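Local atomic coordinates of putative poly(3-hydroxybutyrate) depolymerase LpqC (Bordetella parapertussis 12822, PDB entry 3D0K), a protein that probably hydrolyses ester bonds as an alpha/beta-hydrolase, perhaps those of the polyester poly(3-hydroxybutyrate). Residues A[41-46]-A[87-92]; A[72-77]-A[278-283]. All blocks are in the same frame, centred on the assembly; numbering follows the deposited sequence.

Contact 1. Residues A[41-46]-A[87-92]; sequences TLNTYR and APTFSD
Asn43 and Thr89 meet on one face of the sheet, where strands 40-46 and 84-89 run antiparallel. The amide nitrogen ND2 of Asn43 gives a hydrogen to OG1 of Thr89 at 2.8 Å, and the hydroxyl oxygen sits nearly in the plane of the amide, 10° out of it. The two side chains cross at about a right angle. In Thr89, OG1 is anti to the carbonyl carbon (chi1 -56°), which swings it back along its own strand; there it donates to Ala87 O at 2.7 Å. That oxygen also takes the backbone N-H of Asn43 from the opposite face of its carbonyl plane, which leaves it gripped by two donors.

This face and the backbone ladder beside it are the tight part. Between the backbones, Ala87 N bonds to Asn43 O at 2.8 Å, closing a hydrogen-bonded pair, and Thr89 N reaches Thr41 O at 2.8 Å in the next one. The return bond from Thr41 N to Thr89 O stretches to 3.3 Å, at the open end of the pairing where both residues are partly exposed. Looser too is the face carrying Leu42 and Pro88, a non-hydrogen-bonded pair: CD2 of Leu42 stays 4.4 Å from CB of Pro88, although both residues are buried. Beyond Thr89 the 87-92 segment leaves the strand and runs on to the exposed Asp92.

Antiparallel pairing of this kind belongs to the N-terminal part of an alpha/beta-hydrolase sheet. Strand 40-46 is flanked on its other edge by strand 23-29, while strand 84-89 has strand 56-60 beside it, where Val58 and Gln60 meet Pro88; helix 67-73 covers Asn43 through Ala68 and Arg71.

Contact 2. Residues A[72-77]-A[278-283]; sequences DFWIPA and QVCASL
Water 1 is gripped by three groups drawn from both sides of the contact. It donates to Phe73 O at 2.8 Å, and accepts from Ala77 N and from Gln278 NE2, the latter at 3.0 Å. In this alpha/beta-hydrolase-like sandwich the water bridges the junction of helices 67-73 and 75-81 to helix 273-286, where Gln278 NE2 itself stays 3.8 Å from Phe73 O. The carbonyl of Phe73 and the N-H of Ala77 come from either side of the junction around Trp74, so the same water also links the two short helices.

Gln278 starts from a CB that points away from the other segment. With chi1 at -57° and a bend at chi2 of -142°, its chain turns back to bring NE2 to the water. The side chains of Gln278 and Pro76 cross at about a right angle, with Gln278 NE2 lying beside CB and CG of Pro76, 4.0 Å from CG.

Away from the water the contact is apolar. Trp74 sends the six-membered part of its indole to helix 273-286, CG anti to the carbonyl carbon (chi1 -76°), and meets Cys280 and Ala281 obliquely. CH2 of Trp74 lies 4.2 Å from Cys280 CB. Trp74 also packs on Val57 and Val59 of the central sheet and makes an edge-to-face contact with Phe145, so the indole touches helix 273-286 and the central sheet at once. Small residues let the helices come close: the methyl of Ala281 sits between two partners, with its CB 3.7 Å from Trp74 CZ3 and 3.6 Å from Ala77 CB.

In the fold
The centres of the two contacts lie about 17 Å apart, and their segments alternate along the chain: 41-46, 72-77, 87-92, then 278-283. Contact 1 joins two strands near the N-terminal edge of the central mixed sheet; contact 2 joins helices packed on that sheet. Helix 75-81 leads directly into strand 84-89, so one short run of chain serves both. They also touch, Tyr45 CG standing 3.7 Å from Ile75 CG1. Contact 2 ties the last long helix of the chain to its early part, across some 200 residues that include Ser148, His271 and Asp216, which have the geometry of a Ser-His-Asp triad and are probably catalytic.

Contact 1. Residues A[41-46]-A[87-92]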
loop_
_atom_site.group_PDB
_atom_site.type_symbol
_atom_site.label_atom_id
_atom_site.label_comp_id
_atom_site.label_asym_id
_atom_site.label_seq_id
_atom_site.Cartn_x
_atom_site.Cartn_y
_atom_site.Cartn_z
ATOM N N THR A 41 13.992 -4.758 4.041
ATOM C CA THR A 41 13.719 -6.064 4.618
ATOM C C THR A 41 12.337 -6.531 4.179
ATOM O O THR A 41 11.409 -5.741 4.147
ATOM C CB THR A 41 13.784 -6.026 6.165
ATOM O OG1 THR A 41 15.044 -5.466 6.562
ATOM C CG2 THR A 41 13.630 -7.460 6.758
ATOM N N LEU A 42 12.228 -7.801 3.847
ATOM C CA LEU A 42 10.918 -8.411 3.635
ATOM C C LEU A 42 10.588 -9.151 4.921
ATOM O O LEU A 42 11.241 -10.155 5.260
ATOM C CB LEU A 42 10.900 -9.368 2.447
ATOM C CG LEU A 42 11.557 -8.921 1.131
ATOM C CD1 LEU A 42 11.392 -9.988 0.034
ATOM C CD2 LEU A 42 10.814 -7.623 0.743
ATOM N N ASN A 43 9.646 -8.611 5.676
ATOM C CA ASN A 43 9.135 -9.331 6.845
ATOM C C ASN A 43 7.989 -10.168 6.318
ATOM O O ASN A 43 6.989 -9.653 5.838
ATOM C CB ASN A 43 8.686 -8.375 7.958
ATOM C CG ASN A 43 9.870 -7.788 8.682
ATOM O OD1 ASN A 43 10.599 -8.539 9.353
ATOM N ND2 ASN A 43 10.131 -6.465 8.498
ATOM N N THR A 44 8.184 -11.479 6.345
ATOM C CA THR A 44 7.288 -12.381 5.641
ATOM C C THR A 44 6.575 -13.339 6.594
ATOM O O THR A 44 7.050 -13.606 7.726
ATOM C CB THR A 44 8.067 -13.205 4.593
ATOM O OG1 THR A 44 9.054 -14.041 5.259
ATOM C CG2 THR A 44 8.724 -12.273 3.606
ATOM N N TYR A 45 5.452 -13.879 6.123
ATOM C CA TYR A 45 4.851 -15.031 6.801
ATOM C C TYR A 45 4.349 -16.007 5.771
ATOM O O TYR A 45 3.595 -15.642 4.846
ATOM C CB TYR A 45 3.711 -14.624 7.723
ATOM C CG TYR A 45 3.101 -15.800 8.409
ATOM C CD1 TYR A 45 3.776 -16.437 9.456
ATOM C CD2 TYR A 45 1.821 -16.252 8.054
ATOM C CE1 TYR A 45 3.197 -17.563 10.112
ATOM C CE2 TYR A 45 1.232 -17.371 8.701
ATOM C CZ TYR A 45 1.924 -18.026 9.701
ATOM O OH TYR A 45 1.323 -19.105 10.332
ATOM N N ARG A 46 4.737 -17.259 5.949
ATOM C CA ARG A 46 4.213 -18.314 5.123
ATOM C C ARG A 46 3.491 -19.338 5.998
ATOM O O ARG A 46 4.088 -19.905 6.913
ATOM C CB ARG A 46 5.351 -19.010 4.348
ATOM C CG ARG A 46 4.844 -20.193 3.561
ATOM C CD ARG A 46 5.961 -20.777 2.722
ATOM N NE ARG A 46 5.439 -21.950 2.041
ATOM C CZ ARG A 46 5.790 -22.297 0.816
ATOM N NH1 ARG A 46 5.227 -23.349 0.261
ATOM N NH2 ARG A 46 6.705 -21.566 0.156
ATOM N N ALA A 87 5.759 -8.179 3.784
ATOM C CA ALA A 87 5.749 -6.803 4.249
ATOM C C ALA A 87 7.105 -6.120 3.953
ATOM O O ALA A 87 8.039 -6.213 4.782
ATOM C CB ALA A 87 5.391 -6.757 5.709
ATOM N N PRO A 88 7.214 -5.460 2.774
ATOM C CA PRO A 88 8.427 -4.701 2.466
ATOM C C PRO A 88 8.560 -3.595 3.510
ATOM O O PRO A 88 7.662 -2.754 3.636
ATOM C CB PRO A 88 8.156 -4.119 1.065
ATOM C CG PRO A 88 7.046 -5.043 0.469
ATOM C CD PRO A 88 6.207 -5.360 1.688
ATOM N N THR A 89 9.707 -3.581 4.200
ATOM C CA THR A 89 9.897 -2.774 5.396
ATOM C C THR A 89 11.043 -1.783 5.216
ATOM O O THR A 89 12.174 -2.191 4.989
ATOM C CB THR A 89 10.180 -3.694 6.576
ATOM O OG1 THR A 89 9.094 -4.625 6.670
ATOM C CG2 THR A 89 10.279 -2.903 7.845
ATOM N N PHE A 90 10.735 -0.488 5.373
ATOM C CA PHE A 90 11.701 0.595 5.036
ATOM C C PHE A 90 12.039 1.328 6.316
ATOM O O PHE A 90 11.215 2.063 6.854
ATOM C CB PHE A 90 11.086 1.540 3.959
ATOM C CG PHE A 90 10.758 0.831 2.671
ATOM C CD1 PHE A 90 11.728 0.636 1.706
ATOM C CD2 PHE A 90 9.477 0.281 2.461
ATOM C CE1 PHE A 90 11.431 -0.038 0.543
ATOM C CE2 PHE A 90 9.159 -0.385 1.317
ATOM C CZ PHE A 90 10.148 -0.585 0.355
ATOM N N SER A 91 13.230 1.074 6.834
ATOM C CA SER A 91 13.585 1.565 8.136
ATOM C C SER A 91 13.770 3.074 8.120
ATOM O O SER A 91 14.094 3.642 7.088
ATOM C CB SER A 91 14.876 0.891 8.612
ATOM O OG SER A 91 15.977 1.318 7.822
ATOM N N ASP A 92 13.551 3.711 9.259
ATOM C CA ASP A 92 13.812 5.144 9.398
ATOM C C ASP A 92 15.278 5.468 9.139
ATOM O O ASP A 92 15.610 6.557 8.619
ATOM C CB ASP A 92 13.446 5.594 10.786
ATOM C CG ASP A 92 11.983 5.882 10.941
ATOM O OD1 ASP A 92 11.353 6.430 9.999
ATOM O OD2 ASP A 92 11.448 5.580 12.038
#

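Contact 2. Residues A[72-77]-A[278-283]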
loop_
_atom_site.group_PDB
_atom_site.type_symbol
_atom_site.label_atom_id
_atom_site.label_comp_id
_atom_site.label_asym_id
_atom_site.label_seq_id
_atom_site.Cartn_x
_atom_site.Cartn_y
_atom_site.Cartn_z
ATOM N N ASP A 72 2.662 -9.571 11.351
ATOM C CA ASP A 72 1.996 -10.337 12.451
ATOM C C ASP A 72 0.476 -10.155 12.414
ATOM O O ASP A 72 -0.288 -11.106 12.701
ATOM C CB ASP A 72 2.508 -9.887 13.820
ATOM C CG ASP A 72 3.929 -10.413 14.147
ATOM O OD1 ASP A 72 4.500 -11.208 13.390
ATOM O OD2 ASP A 72 4.472 -9.996 15.187
ATOM N N PHE A 73 0.023 -8.934 12.109
ATOM C CA PHE A 73 -1.435 -8.667 12.065
ATOM C C PHE A 73 -2.153 -9.565 11.069
ATOM O O PHE A 73 -3.329 -9.879 11.268
ATOM C CB PHE A 73 -1.742 -7.232 11.616
ATOM C CG PHE A 73 -1.186 -6.176 12.503
ATOM C CD1 PHE A 73 -0.864 -6.438 13.829
ATOM C CD2 PHE A 73 -0.985 -4.879 11.982
ATOM C CE1 PHE A 73 -0.335 -5.406 14.672
ATOM C CE2 PHE A 73 -0.474 -3.834 12.801
ATOM C CZ PHE A 73 -0.132 -4.118 14.148
ATOM N N TRP A 74 -1.458 -9.957 9.991
ATOM C CA TRP A 74 -2.028 -10.778 8.927
ATOM C C TRP A 74 -1.908 -12.303 9.112
ATOM O O TRP A 74 -2.422 -13.059 8.286
ATOM C CB TRP A 74 -1.437 -10.382 7.572
ATOM C CG TRP A 74 -2.030 -9.086 7.055
ATOM C CD1 TRP A 74 -1.713 -7.785 7.455
ATOM C CD2 TRP A 74 -3.085 -8.981 6.121
ATOM N NE1 TRP A 74 -2.501 -6.868 6.750
ATOM C CE2 TRP A 74 -3.356 -7.585 5.938
ATOM C CE3 TRP A 74 -3.810 -9.932 5.359
ATOM C CZ2 TRP A 74 -4.333 -7.131 5.041
ATOM C CZ3 TRP A 74 -4.787 -9.475 4.470
ATOM C CH2 TRP A 74 -5.036 -8.076 4.325
ATOM N N ILE A 75 -1.218 -12.749 10.160
ATOM C CA ILE A 75 -1.085 -14.194 10.420
ATOM C C ILE A 75 -2.419 -14.993 10.500
ATOM O O ILE A 75 -2.577 -16.026 9.824
ATOM C CB ILE A 75 -0.129 -14.490 11.593
ATOM C CG1 ILE A 75 1.338 -14.162 11.161
ATOM C CG2 ILE A 75 -0.241 -15.990 12.037
ATOM C CD1 ILE A 75 2.323 -14.168 12.379
ATOM N N PRO A 76 -3.374 -14.547 11.324
ATOM C CA PRO A 76 -4.597 -15.349 11.389
ATOM C C PRO A 76 -5.318 -15.499 10.041
ATOM O O PRO A 76 -5.747 -16.601 9.702
ATOM C CB PRO A 76 -5.454 -14.592 12.423
ATOM C CG PRO A 76 -4.413 -13.813 13.248
ATOM C CD PRO A 76 -3.426 -13.375 12.236
ATOM N N ALA A 77 -5.408 -14.418 9.265
ATOM C CA ALA A 77 -5.986 -14.499 7.915
ATOM C C ALA A 77 -5.135 -15.424 6.990
ATOM O O ALA A 77 -5.695 -16.171 6.177
ATOM C CB ALA A 77 -6.156 -13.059 7.297
ATOM N N GLN A 278 -7.480 -6.721 9.554
ATOM C CA GLN A 278 -8.412 -7.833 9.674
ATOM C C GLN A 278 -9.732 -7.567 8.930
ATOM O O GLN A 278 -10.361 -8.485 8.388
ATOM C CB GLN A 278 -8.634 -8.155 11.158
ATOM C CG GLN A 278 -7.332 -8.483 11.888
ATOM C CD GLN A 278 -7.484 -9.589 12.902
ATOM O OE1 GLN A 278 -8.190 -9.447 13.911
ATOM N NE2 GLN A 278 -6.802 -10.719 12.649
ATOM N N VAL A 279 -10.129 -6.304 8.880
ATOM C CA VAL A 279 -11.292 -5.905 8.088
ATOM C C VAL A 279 -11.025 -6.099 6.612
ATOM O O VAL A 279 -11.867 -6.560 5.887
ATOM C CB VAL A 279 -11.678 -4.464 8.418
ATOM C CG1 VAL A 279 -12.637 -3.871 7.380
ATOM C CG2 VAL A 279 -12.217 -4.403 9.873
ATOM N N CYS A 280 -9.852 -5.660 6.159
ATOM C CA CYS A 280 -9.443 -5.825 4.762
ATOM C C CYS A 280 -9.400 -7.291 4.306
ATOM O O CYS A 280 -9.833 -7.611 3.195
ATOM C CB CYS A 280 -8.085 -5.140 4.527
ATOM S SG CYS A 280 -7.718 -5.071 2.734
ATOM N N ALA A 281 -8.867 -8.151 5.178
ATOM C CA ALA A 281 -8.796 -9.594 4.965
ATOM C C ALA A 281 -10.189 -10.162 4.868
ATOM O O ALA A 281 -10.431 -11.038 4.041
ATOM C CB ALA A 281 -8.054 -10.245 6.080
ATOM N N SER A 282 -11.092 -9.680 5.733
ATOM C CA SER A 282 -12.480 -10.124 5.692
ATOM C C SER A 282 -13.159 -9.736 4.366
ATOM O O SER A 282 -13.874 -10.525 3.777
ATOM C CB SER A 282 -13.282 -9.526 6.880
ATOM O OG SER A 282 -14.633 -10.006 6.859
ATOM N N LEU A 283 -12.936 -8.510 3.907
ATOM C CA LEU A 283 -13.573 -8.038 2.711
ATOM C C LEU A 283 -13.052 -8.815 1.489
ATOM O O LEU A 283 -13.837 -9.213 0.624
ATOM C CB LEU A 283 -13.322 -6.529 2.544
ATOM C CG LEU A 283 -14.145 -5.636 3.442
ATOM C CD1 LEU A 283 -13.464 -4.236 3.460
ATOM C CD2 LEU A 283 -15.665 -5.629 2.998
HETATM O O HOH W 1 -5.254 -11.569 10.171
#